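Local coordinates for protein thioredoxin reductase (Streptomyces clavuligerus, PDB 4NTD) that probably catalyses FAD-dependent disulfide-bond formation in the sulfur-containing natural product holomycin, as a flavoenzyme related to thioredoxin reductase, at residues Q73-L76 with S77-G80; D79-P83 with S84-E88; V185-A188 with L189-R192; G264-A268 with L269-R273. All blocks are in the same frame, centred on the assembly; numbering follows the deposited sequence.

Overall arrangement
Following the chain from its N terminus, interaction 1 closes a turn in the long loop between strand 56-60 and helix 83-96, beside the flavin. Interaction 2 continues directly from it, sharing Asp-79 and Gly-80, and carries the loop into that helix; their centres are about 9 Å apart and both touch the second subunit. Interaction 3 is a helical contact within the unit 175-178, 184-191, 198-201, next to glutathione, with its centre about 24 Å from that of interaction 1. Interaction 4 ends helix 264-269 on the other side of the chain's centre from interactions 1 and 2. None encloses another: apart from the shared residues of the first two, they follow in series.

Interaction 1 (Q73-L76 with S77-G80). With FAD (flavin-adenine dinucleotide), chain C.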
loop_
_atom_site.group_PDB
_atom_site.type_symbol
_atom_site.label_atom_id
_atom_site.label_comp_id
_atom_site.label_asym_id
_atom_site.label_seq_id
_atom_site.Cartn_x
_atom_site.Cartn_y
_atom_site.Cartn_z
ATOM N N GLN A 73 14.617 4.417 1.884
ATOM C CA GLN A 73 14.900 3.155 1.216
ATOM C C GLN A 73 13.654 2.272 1.191
ATOM O O GLN A 73 12.788 2.376 2.064
ATOM C CB GLN A 73 16.017 2.408 1.951
ATOM C CG GLN A 73 17.262 3.228 2.269
ATOM C CD GLN A 73 18.098 3.577 1.049
ATOM O OE1 GLN A 73 17.986 2.953 -0.012
ATOM N NE2 GLN A 73 18.955 4.575 1.199
ATOM N N GLY A 74 13.571 1.412 0.177
ATOM C CA GLY A 74 12.546 0.366 0.111
ATOM C C GLY A 74 11.237 0.708 -0.592
ATOM O O GLY A 74 10.307 -0.093 -0.572
ATOM N N PHE A 75 11.172 1.885 -1.210
ATOM C CA PHE A 75 10.002 2.352 -1.969
ATOM C C PHE A 75 10.273 2.050 -3.445
ATOM O O PHE A 75 11.217 2.590 -4.021
ATOM C CB PHE A 75 9.857 3.863 -1.730
ATOM C CG PHE A 75 8.616 4.502 -2.317
ATOM C CD1 PHE A 75 7.670 5.086 -1.481
ATOM C CD2 PHE A 75 8.426 4.598 -3.693
ATOM C CE1 PHE A 75 6.547 5.714 -1.997
ATOM C CE2 PHE A 75 7.303 5.224 -4.215
ATOM C CZ PHE A 75 6.361 5.780 -3.368
ATOM N N LEU A 76 9.455 1.189 -4.051
ATOM C CA LEU A 76 9.708 0.718 -5.421
ATOM C C LEU A 76 9.952 1.862 -6.410
ATOM O O LEU A 76 9.127 2.764 -6.546
ATOM C CB LEU A 76 8.550 -0.148 -5.928
ATOM C CG LEU A 76 8.764 -0.814 -7.291
ATOM C CD1 LEU A 76 9.852 -1.874 -7.202
ATOM C CD2 LEU A 76 7.464 -1.411 -7.804
ATOM N N SER A 77 11.093 1.788 -7.097
ATOM C CA SER A 77 11.551 2.776 -8.091
ATOM C C SER A 77 12.123 4.072 -7.500
ATOM O O SER A 77 12.651 4.900 -8.246
ATOM C CB SER A 77 10.464 3.092 -9.135
ATOM O OG SER A 77 9.586 4.116 -8.703
ATOM N N ARG A 78 12.042 4.231 -6.177
ATOM C CA ARG A 78 12.566 5.411 -5.489
ATOM C C ARG A 78 13.483 5.020 -4.326
ATOM O O ARG A 78 13.598 5.751 -3.340
ATOM C CB ARG A 78 11.415 6.286 -4.977
ATOM C CG ARG A 78 10.531 6.875 -6.067
ATOM C CD ARG A 78 11.334 7.731 -7.032
ATOM N NE ARG A 78 10.510 8.695 -7.759
ATOM C CZ ARG A 78 10.985 9.573 -8.640
ATOM N NH1 ARG A 78 10.159 10.414 -9.250
ATOM N NH2 ARG A 78 12.287 9.623 -8.909
ATOM N N ASP A 79 14.145 3.873 -4.449
ATOM C CA ASP A 79 15.081 3.425 -3.424
ATOM C C ASP A 79 16.278 4.377 -3.378
ATOM O O ASP A 79 17.007 4.517 -4.362
ATOM C CB ASP A 79 15.537 1.993 -3.707
ATOM C CG ASP A 79 16.368 1.410 -2.584
ATOM O OD1 ASP A 79 15.899 1.404 -1.425
ATOM O OD2 ASP A 79 17.490 0.950 -2.865
ATOM N N GLY A 80 16.455 5.041 -2.236
ATOM C CA GLY A 80 17.538 6.008 -2.039
ATOM C C GLY A 80 17.146 7.469 -2.226
ATOM O O GLY A 80 17.975 8.358 -2.031
HETATM P PA FAD C . 4.218 11.283 7.650
HETATM O O1A FAD C . 5.135 11.021 6.485
HETATM O O2A FAD C . 4.826 11.441 9.017
HETATM O O5B FAD C . 3.371 12.604 7.321
HETATM C C5B FAD C . 2.408 13.092 8.246
HETATM C C4B FAD C . 2.206 14.573 7.979
HETATM O O4B FAD C . 1.078 15.038 8.716
HETATM C C3B FAD C . 3.401 15.415 8.420
HETATM O O3B FAD C . 3.924 16.166 7.316
HETATM C C2B FAD C . 2.854 16.324 9.509
HETATM O O2B FAD C . 3.425 17.635 9.467
HETATM C C1B FAD C . 1.366 16.349 9.201
HETATM N N9A FAD C . 0.460 16.649 10.331
HETATM C C8A FAD C . 0.392 16.000 11.507
HETATM N N7A FAD C . -0.579 16.533 12.288
HETATM C C5A FAD C . -1.150 17.537 11.600
HETATM C C6A FAD C . -2.235 18.512 11.832
HETATM N N6A FAD C . -2.910 18.514 13.003
HETATM N N1A FAD C . -2.517 19.395 10.845
HETATM C C2A FAD C . -1.846 19.404 9.674
HETATM N N3A FAD C . -0.850 18.538 9.398
HETATM C C4A FAD C . -0.467 17.603 10.304
HETATM N N1 FAD C . 10.174 4.471 5.760
HETATM C C2 FAD C . 10.614 3.976 4.580
HETATM O O2 FAD C . 9.784 3.416 3.836
HETATM N N3 FAD C . 11.899 4.065 4.190
HETATM C C4 FAD C . 12.834 4.664 4.949
HETATM O O4 FAD C . 14.020 4.727 4.564
HETATM C C4X FAD C . 12.434 5.243 6.253
HETATM N N5 FAD C . 13.306 5.863 7.087
HETATM C C5X FAD C . 12.885 6.364 8.280
HETATM C C6 FAD C . 13.801 6.996 9.116
HETATM C C7 FAD C . 13.405 7.522 10.342
HETATM C C7M FAD C . 14.416 8.203 11.233
HETATM C C8 FAD C . 11.987 7.412 10.767
HETATM C C8M FAD C . 11.539 7.966 12.094
HETATM C C9 FAD C . 11.065 6.781 9.938
HETATM C C9A FAD C . 11.457 6.249 8.706
HETATM N N10 FAD C . 10.537 5.604 7.840
HETATM C C10 FAD C . 11.008 5.100 6.616
HETATM C "C1'" FAD C . 9.110 5.448 8.154
HETATM C "C2'" FAD C . 8.348 6.650 7.597
HETATM O "O2'" FAD C . 8.619 7.798 8.414
HETATM C "C3'" FAD C . 6.840 6.402 7.559
HETATM O "O3'" FAD C . 6.576 5.214 6.804
HETATM C "C4'" FAD C . 6.056 7.554 6.930
HETATM O "O4'" FAD C . 6.452 8.815 7.479
HETATM C "C5'" FAD C . 4.557 7.396 7.151
HETATM O "O5'" FAD C . 3.867 8.256 6.247
HETATM P P FAD C . 2.552 9.061 6.694
HETATM O O1P FAD C . 1.667 8.144 7.492
HETATM O O2P FAD C . 2.023 9.759 5.466
HETATM O O3P FAD C . 3.077 10.144 7.781
HETATM O O HOH W 1 12.856 4.373 -0.902
#
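Gln-73 to Leu-76 and Ser-77 to Gly-80 run almost antiparallel, because the chain reverses through a type II beta turn from Phe-75 to Arg-78, closed by Arg-78 N donating to Phe-75 O at 2.8 Å. Ser-77 occupies the turn position with positive phi, and its OG bends back to donate to Leu-76 O (2.6 Å), lying in the carbonyl plane on a lone pair. Nearer the open end of the loop, the carboxylate of Asp-79 ties the two arms together. With its carboxylate anti to the backbone N (chi1 -173°), OD1 accepts from Gly-74 N at 2.8 Å through the anti lone pair, in a fairly straight bond (158°), while OD2 is bonded to Tyr-97 of the second subunit. One water bridges the two arms of the turn, accepting from Phe-75 N at 3.0 Å and donating to Arg-78 O. Phe-75 and Arg-78 lie alongside each other and point the same way, CD2 of Phe-75 being 3.7 Å from CB of Arg-78. The guanidinium end of Arg-78 continues to Ser-77 O of the second subunit. Just before the turn, the backbone of Gln-73 meets the flavin: its N donates to FAD O4 (2.8 Å) and its O accepts from FAD N3 (2.9 Å). This two-way grip on the pyrimidine edge marks a flavin-binding loop, here built into the dimer interface.

Interaction 2 (D79-P83 with S84-E88)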
loop_
_atom_site.group_PDB
_atom_site.type_symbol
_atom_site.label_atom_id
_atom_site.label_comp_id
_atom_site.label_asym_id
_atom_site.label_seq_id
_atom_site.Cartn_x
_atom_site.Cartn_y
_atom_site.Cartn_z
ATOM N N ASP A 79 14.145 3.873 -4.449
ATOM C CA ASP A 79 15.081 3.425 -3.424
ATOM C C ASP A 79 16.278 4.377 -3.378
ATOM O O ASP A 79 17.007 4.517 -4.362
ATOM C CB ASP A 79 15.537 1.993 -3.707
ATOM C CG ASP A 79 16.368 1.410 -2.584
ATOM O OD1 ASP A 79 15.899 1.404 -1.425
ATOM O OD2 ASP A 79 17.490 0.950 -2.865
ATOM N N GLY A 80 16.455 5.041 -2.236
ATOM C CA GLY A 80 17.538 6.008 -2.039
ATOM C C GLY A 80 17.146 7.469 -2.226
ATOM O O GLY A 80 17.975 8.358 -2.031
ATOM N N MET A 81 15.892 7.726 -2.595
ATOM C CA MET A 81 15.414 9.094 -2.819
ATOM C C MET A 81 15.354 9.879 -1.509
ATOM O O MET A 81 14.972 9.335 -0.473
ATOM C CB MET A 81 14.023 9.070 -3.460
ATOM C CG MET A 81 13.529 10.417 -3.969
ATOM S SD MET A 81 11.847 10.309 -4.608
ATOM C CE MET A 81 11.838 11.657 -5.788
ATOM N N ALA A 82 15.731 11.155 -1.555
ATOM C CA ALA A 82 15.596 12.032 -0.390
ATOM C C ALA A 82 14.112 12.228 -0.071
ATOM O O ALA A 82 13.315 12.446 -0.983
ATOM C CB ALA A 82 16.260 13.375 -0.648
ATOM N N PRO A 83 13.731 12.143 1.219
ATOM C CA PRO A 83 12.333 12.392 1.582
ATOM C C PRO A 83 11.785 13.720 1.054
ATOM O O PRO A 83 10.656 13.761 0.563
ATOM C CB PRO A 83 12.364 12.384 3.111
ATOM C CG PRO A 83 13.476 11.455 3.442
ATOM C CD PRO A 83 14.518 11.682 2.380
ATOM N N SER A 84 12.579 14.788 1.136
ATOM C CA SER A 84 12.149 16.100 0.641
ATOM C C SER A 84 11.878 16.090 -0.866
ATOM O O SER A 84 10.993 16.802 -1.343
ATOM C CB SER A 84 13.183 17.178 0.981
ATOM O OG SER A 84 14.437 16.899 0.384
ATOM N N ALA A 85 12.636 15.281 -1.605
ATOM C CA ALA A 85 12.449 15.155 -3.050
ATOM C C ALA A 85 11.173 14.380 -3.384
ATOM O O ALA A 85 10.456 14.740 -4.319
ATOM C CB ALA A 85 13.660 14.493 -3.692
ATOM N N LEU A 86 10.890 13.318 -2.630
ATOM C CA LEU A 86 9.634 12.576 -2.803
ATOM C C LEU A 86 8.445 13.509 -2.615
ATOM O O LEU A 86 7.517 13.524 -3.426
ATOM C CB LEU A 86 9.527 11.411 -1.811
ATOM C CG LEU A 86 8.221 10.601 -1.887
ATOM C CD1 LEU A 86 8.191 9.753 -3.148
ATOM C CD2 LEU A 86 8.019 9.734 -0.652
ATOM N N LEU A 87 8.485 14.294 -1.544
ATOM C CA LEU A 87 7.383 15.188 -1.214
ATOM C C LEU A 87 7.263 16.334 -2.224
ATOM O O LEU A 87 6.159 16.662 -2.639
ATOM C CB LEU A 87 7.524 15.717 0.217
ATOM C CG LEU A 87 7.527 14.636 1.307
ATOM C CD1 LEU A 87 7.780 15.256 2.673
ATOM C CD2 LEU A 87 6.233 13.833 1.316
ATOM N N GLU A 88 8.387 16.920 -2.634
ATOM C CA GLU A 88 8.367 17.979 -3.652
ATOM C C GLU A 88 7.734 17.476 -4.952
ATOM O O GLU A 88 6.879 18.144 -5.535
ATOM C CB GLU A 88 9.782 18.507 -3.924
ATOM C CG GLU A 88 9.843 19.639 -4.944
ATOM C CD GLU A 88 11.227 20.252 -5.078
ATOM O OE1 GLU A 88 11.950 20.344 -4.063
ATOM O OE2 GLU A 88 11.589 20.653 -6.205
#
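Ala-82 takes the N-cap position of helix 83-96, and Met-81 just before it folds over the helix's first turn. The carbonyl of Ala-82 starts the helical bonding: Leu-86 N donates to Ala-82 O at 3.1 Å, while Ala-85 N adds a weak bond to the same oxygen. Pro-83 is the first helical residue, a place where its lack of an N-H costs no helical bond, and Pro-83 O in turn receives Leu-87 N at 3.1 Å. The side chain of Leu-87 passes close by this oxygen, with CG 3.3 Å from Pro-83 O. Met-81 makes the main side-chain contact. Its CG stands anti to the backbone N (chi1 -169°) and the chain remains extended beyond it, which brings the thioether against the backbone at Leu-86: SD rests 3.6 Å from Leu-86 CA and 3.8 Å from Leu-86 CB. The methyl at the end goes on to Ala-85, CE being 4.0 Å from Ala-85 CB. Ala-82 CB also touches Ala-85, 4.2 Å from its CB. Ahead of the cap, Gly-80 and Met-81 both face Met-72 in a G1 beta bulge, through which the chain enters the helix. The helix then packs Leu-86 on Met-72, close to Val-305 at the start of helix 305-338, and on Ser-77 of the second subunit, while Leu-87 lies on Pro-64 in the loop that follows strand 56-60.

Interaction 3 (V185-A188 with L189-R192); sequences VRHA and LLLR. With GSH (glutathione), chain B.
His-187 and Leu-190 lie on the glutathione-facing side of helix 184-191, the crossover helix of a beta-alpha-beta unit between strands 175-178 and 198-201. The imidazole meets the ligand with its edge: CE1 is 3.7 Å from N2 of glutathione, while CG1 of the ligand lies in the ring plane. Leu-190, with CG anti to the backbone N (chi1 175°), sends its CD2 methyl to the same ligand carbon, 3.7 Å from CG1. The side chains of Leu-191 and His-187 cross obliquely, Leu-191 CD1 coming 4.0 Å from His-187 CD2. The ring's rotation is fixed from outside the helix, since NE2 is bonded to His-161 O and the two histidine rings meet nearly parallel. Another side of the helix is plainly apolar: CG1 of Val-185 meets CD1 of Leu-189 at 4.2 Å, and both side chains pack on helix 209-217. Arg-186 instead turns toward the dimer partner, forming a salt bridge with Asp-325 of the second subunit. In the helix backbone, Leu-191 N donates to His-187 O at 2.9 Å while Leu-191 CG sits 3.4 Å from that oxygen.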
loop_
_atom_site.group_PDB
_atom_site.type_symbol
_atom_site.label_atom_id
_atom_site.label_comp_id
_atom_site.label_asym_id
_atom_site.label_seq_id
_atom_site.Cartn_x
_atom_site.Cartn_y
_atom_site.Cartn_z
ATOM N N VAL A 185 14.358 -6.308 23.569
ATOM C CA VAL A 185 14.885 -7.666 23.394
ATOM C C VAL A 185 14.575 -8.184 21.989
ATOM O O VAL A 185 15.476 -8.628 21.277
ATOM C CB VAL A 185 14.342 -8.651 24.457
ATOM C CG1 VAL A 185 14.733 -10.087 24.123
ATOM C CG2 VAL A 185 14.871 -8.284 25.836
ATOM N N ARG A 186 13.306 -8.117 21.591
ATOM C CA ARG A 186 12.905 -8.547 20.249
ATOM C C ARG A 186 13.621 -7.735 19.167
ATOM O O ARG A 186 13.962 -8.267 18.109
ATOM C CB ARG A 186 11.384 -8.465 20.069
ATOM C CG ARG A 186 10.617 -9.558 20.803
ATOM C CD ARG A 186 9.125 -9.543 20.490
ATOM N NE ARG A 186 8.706 -10.684 19.669
ATOM C CZ ARG A 186 8.691 -10.720 18.335
ATOM N NH1 ARG A 186 9.076 -9.676 17.604
ATOM N NH2 ARG A 186 8.284 -11.824 17.720
ATOM N N HIS A 187 13.869 -6.455 19.441
ATOM C CA HIS A 187 14.565 -5.591 18.486
ATOM C C HIS A 187 16.014 -6.033 18.262
ATOM O O HIS A 187 16.497 -6.029 17.130
ATOM C CB HIS A 187 14.516 -4.125 18.937
ATOM C CG HIS A 187 14.408 -3.152 17.806
ATOM N ND1 HIS A 187 13.373 -3.187 16.898
ATOM C CD2 HIS A 187 15.192 -2.110 17.444
ATOM C CE1 HIS A 187 13.529 -2.213 16.019
ATOM N NE2 HIS A 187 14.624 -1.544 16.329
ATOM N N ALA A 188 16.700 -6.418 19.337
ATOM C CA ALA A 188 18.067 -6.934 19.228
ATOM C C ALA A 188 18.112 -8.236 18.424
ATOM O O ALA A 188 19.003 -8.432 17.594
ATOM C CB ALA A 188 18.672 -7.143 20.610
ATOM N N LEU A 189 17.142 -9.115 18.667
ATOM C CA LEU A 189 17.046 -10.377 17.934
ATOM C C LEU A 189 16.776 -10.130 16.447
ATOM O O LEU A 189 17.330 -10.815 15.589
ATOM C CB LEU A 189 15.956 -11.269 18.538
ATOM C CG LEU A 189 16.190 -11.720 19.985
ATOM C CD1 LEU A 189 14.936 -12.363 20.553
ATOM C CD2 LEU A 189 17.380 -12.664 20.080
ATOM N N LEU A 190 15.936 -9.141 16.153
ATOM C CA LEU A 190 15.663 -8.727 14.775
ATOM C C LEU A 190 16.922 -8.190 14.085
ATOM O O LEU A 190 17.217 -8.555 12.946
ATOM C CB LEU A 190 14.545 -7.675 14.755
ATOM C CG LEU A 190 14.167 -7.007 13.429
ATOM C CD1 LEU A 190 13.762 -8.032 12.380
ATOM C CD2 LEU A 190 13.042 -6.011 13.668
ATOM N N LEU A 191 17.670 -7.338 14.786
ATOM C CA LEU A 191 18.880 -6.729 14.223
ATOM C C LEU A 191 20.004 -7.729 13.933
ATOM O O LEU A 191 20.874 -7.458 13.102
ATOM C CB LEU A 191 19.388 -5.603 15.130
ATOM C CG LEU A 191 18.564 -4.317 15.040
ATOM C CD1 LEU A 191 18.798 -3.430 16.253
ATOM C CD2 LEU A 191 18.890 -3.557 13.761
ATOM N N ARG A 192 19.978 -8.887 14.596
ATOM C CA ARG A 192 20.949 -9.955 14.312
ATOM C C ARG A 192 20.854 -10.488 12.881
ATOM O O ARG A 192 21.782 -11.137 12.400
ATOM C CB ARG A 192 20.817 -11.116 15.309
ATOM C CG ARG A 192 21.667 -10.953 16.557
ATOM C CD ARG A 192 23.152 -11.161 16.280
ATOM N NE ARG A 192 23.534 -12.573 16.168
ATOM C CZ ARG A 192 23.809 -13.228 15.036
ATOM N NH1 ARG A 192 23.743 -12.635 13.846
ATOM N NH2 ARG A 192 24.152 -14.511 15.097
HETATM N N1 GSH B . 6.608 -3.279 14.442
HETATM C CA1 GSH B . 7.543 -4.355 14.775
HETATM C C1 GSH B . 6.805 -5.348 15.695
HETATM O O11 GSH B . 6.764 -5.051 16.914
HETATM O O12 GSH B . 6.306 -6.375 15.171
HETATM C CB1 GSH B . 8.725 -3.849 15.565
HETATM C CG1 GSH B . 10.057 -4.136 14.873
HETATM C CD1 GSH B . 10.154 -3.276 13.615
HETATM O OE1 GSH B . 9.960 -3.748 12.497
HETATM N N2 GSH B . 10.578 -2.033 13.856
HETATM C CA2 GSH B . 10.724 -1.019 12.805
HETATM C C2 GSH B . 9.400 -0.414 12.598
HETATM O O2 GSH B . 8.445 -0.556 13.363
HETATM C CB2 GSH B . 10.824 -1.592 11.390
HETATM S SG2 GSH B . 12.161 -1.068 10.243
HETATM N N3 GSH B . 9.392 0.145 11.403
HETATM C CA3 GSH B . 8.196 0.613 10.844
HETATM C C3 GSH B . 8.111 2.135 10.553
HETATM O O31 GSH B . 9.241 2.902 10.588
HETATM O O32 GSH B . 6.976 2.668 10.212
#

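Interaction 4 (G264-A268 with L269-R273)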
loop_
_atom_site.group_PDB
_atom_site.type_symbol
_atom_site.label_atom_id
_atom_site.label_comp_id
_atom_site.label_asym_id
_atom_site.label_seq_id
_atom_site.Cartn_x
_atom_site.Cartn_y
_atom_site.Cartn_z
ATOM N N GLY A 264 -5.650 12.451 17.741
ATOM C CA GLY A 264 -6.525 13.276 18.574
ATOM C C GLY A 264 -7.783 13.754 17.865
ATOM O O GLY A 264 -8.860 13.788 18.462
ATOM N N LEU A 265 -7.653 14.119 16.591
ATOM C CA LEU A 265 -8.801 14.577 15.805
ATOM C C LEU A 265 -9.803 13.449 15.570
ATOM O O LEU A 265 -11.011 13.684 15.520
ATOM C CB LEU A 265 -8.349 15.165 14.464
ATOM C CG LEU A 265 -7.472 16.419 14.541
ATOM C CD1 LEU A 265 -6.849 16.724 13.186
ATOM C CD2 LEU A 265 -8.267 17.616 15.048
ATOM N N LEU A 266 -9.295 12.227 15.425
ATOM C CA LEU A 266 -10.144 11.051 15.234
ATOM C C LEU A 266 -10.886 10.696 16.523
ATOM O O LEU A 266 -12.082 10.405 16.496
ATOM C CB LEU A 266 -9.309 9.863 14.745
ATOM C CG LEU A 266 -8.635 10.069 13.381
ATOM C CD1 LEU A 266 -7.557 9.024 13.137
ATOM C CD2 LEU A 266 -9.665 10.052 12.260
ATOM N N THR A 267 -10.176 10.731 17.648
ATOM C CA THR A 267 -10.793 10.501 18.956
ATOM C C THR A 267 -11.911 11.513 19.231
ATOM O O THR A 267 -12.990 11.136 19.694
ATOM C CB THR A 267 -9.744 10.560 20.085
ATOM O OG1 THR A 267 -8.749 9.553 19.860
ATOM C CG2 THR A 267 -10.388 10.329 21.452
ATOM N N ALA A 268 -11.656 12.785 18.928
ATOM C CA ALA A 268 -12.642 13.851 19.149
ATOM C C ALA A 268 -13.893 13.688 18.280
ATOM O O ALA A 268 -14.987 14.086 18.682
ATOM C CB ALA A 268 -12.010 15.216 18.917
ATOM N N LEU A 269 -13.726 13.102 17.095
ATOM C CA LEU A 269 -14.851 12.799 16.202
ATOM C C LEU A 269 -15.678 11.594 16.667
ATOM O O LEU A 269 -16.778 11.365 16.161
ATOM C CB LEU A 269 -14.349 12.553 14.771
ATOM C CG LEU A 269 -14.011 13.803 13.956
ATOM C CD1 LEU A 269 -13.100 13.460 12.787
ATOM C CD2 LEU A 269 -15.279 14.488 13.465
ATOM N N GLY A 270 -15.146 10.828 17.618
ATOM C CA GLY A 270 -15.834 9.655 18.154
ATOM C C GLY A 270 -15.472 8.364 17.441
ATOM O O GLY A 270 -16.206 7.379 17.534
ATOM N N CYS A 271 -14.340 8.360 16.737
ATOM C CA CYS A 271 -13.870 7.164 16.039
ATOM C C CYS A 271 -13.505 6.084 17.051
ATOM O O CYS A 271 -12.784 6.348 18.012
ATOM C CB CYS A 271 -12.651 7.480 15.165
ATOM S SG CYS A 271 -12.938 8.689 13.850
ATOM N N GLU A 272 -14.010 4.872 16.832
ATOM C CA GLU A 272 -13.774 3.759 17.749
ATOM C C GLU A 272 -12.330 3.269 17.666
ATOM O O GLU A 272 -11.718 3.296 16.598
ATOM C CB GLU A 272 -14.743 2.610 17.453
ATOM C CG GLU A 272 -16.193 2.948 17.773
ATOM C CD GLU A 272 -17.173 1.860 17.368
ATOM O OE1 GLU A 272 -16.732 0.757 16.980
ATOM O OE2 GLU A 272 -18.395 2.109 17.442
ATOM N N ARG A 273 -11.791 2.847 18.808
ATOM C CA ARG A 273 -10.460 2.251 18.874
ATOM C C ARG A 273 -10.598 0.737 18.928
ATOM O O ARG A 273 -11.561 0.216 19.493
ATOM C CB ARG A 273 -9.708 2.721 20.124
ATOM C CG ARG A 273 -9.714 4.223 20.355
ATOM C CD ARG A 273 -8.832 4.608 21.536
ATOM N NE ARG A 273 -7.433 4.750 21.138
ATOM C CZ ARG A 273 -6.899 5.841 20.586
ATOM N NH1 ARG A 273 -7.633 6.930 20.356
ATOM N NH2 ARG A 273 -5.611 5.845 20.260
#
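Leu-266 and Cys-271 meet where helix 264-269 ends. Cys-271 N donates to Leu-266 O at 3.1 Å (158°), and the same residue's SG bends back over the helix to lie 3.9 Å from Leu-266 CD2. The thiol takes this place because SG is anti to the carbonyl carbon of Cys-271, beside its backbone N (chi1 -61°). Gly-270 N completes the Schellman motif by donating to Thr-267 O at 3.0 Å. The positive phi of Gly-270 turns the chain back on the helix. One residue earlier, Leu-269 N donates to Leu-265 O at 3.2 Å, and Leu-269 CD1 lies 3.4 Å from that oxygen. Arg-273 returns beside the helix, bringing NH1 to 2.9 Å from Thr-267 OG1, which lies in the guanidinium plane at its edge; OG1 also makes a weak bond to Asp-263 O. Farther out, Leu-266 packs on Ile-279 and on strand 292-294, Leu-269 on Val-292 and Val-109, and Cys-271 on Thr-287 and Val-289. Leu-265 reaches Val-106 beside the FAD; the helix thus packs on strands 292-294 and 106-112 close to the cofactor. Arg-273 NH2 forms a salt bridge with Asp-263, just ahead of the helix, and also bonds Gly-277 O. The carbonyls of Leu-266 and Thr-267, at the helix end, thus receive donors from the returning chain, and the salt bridge would be expected to keep Asp-263 ionised.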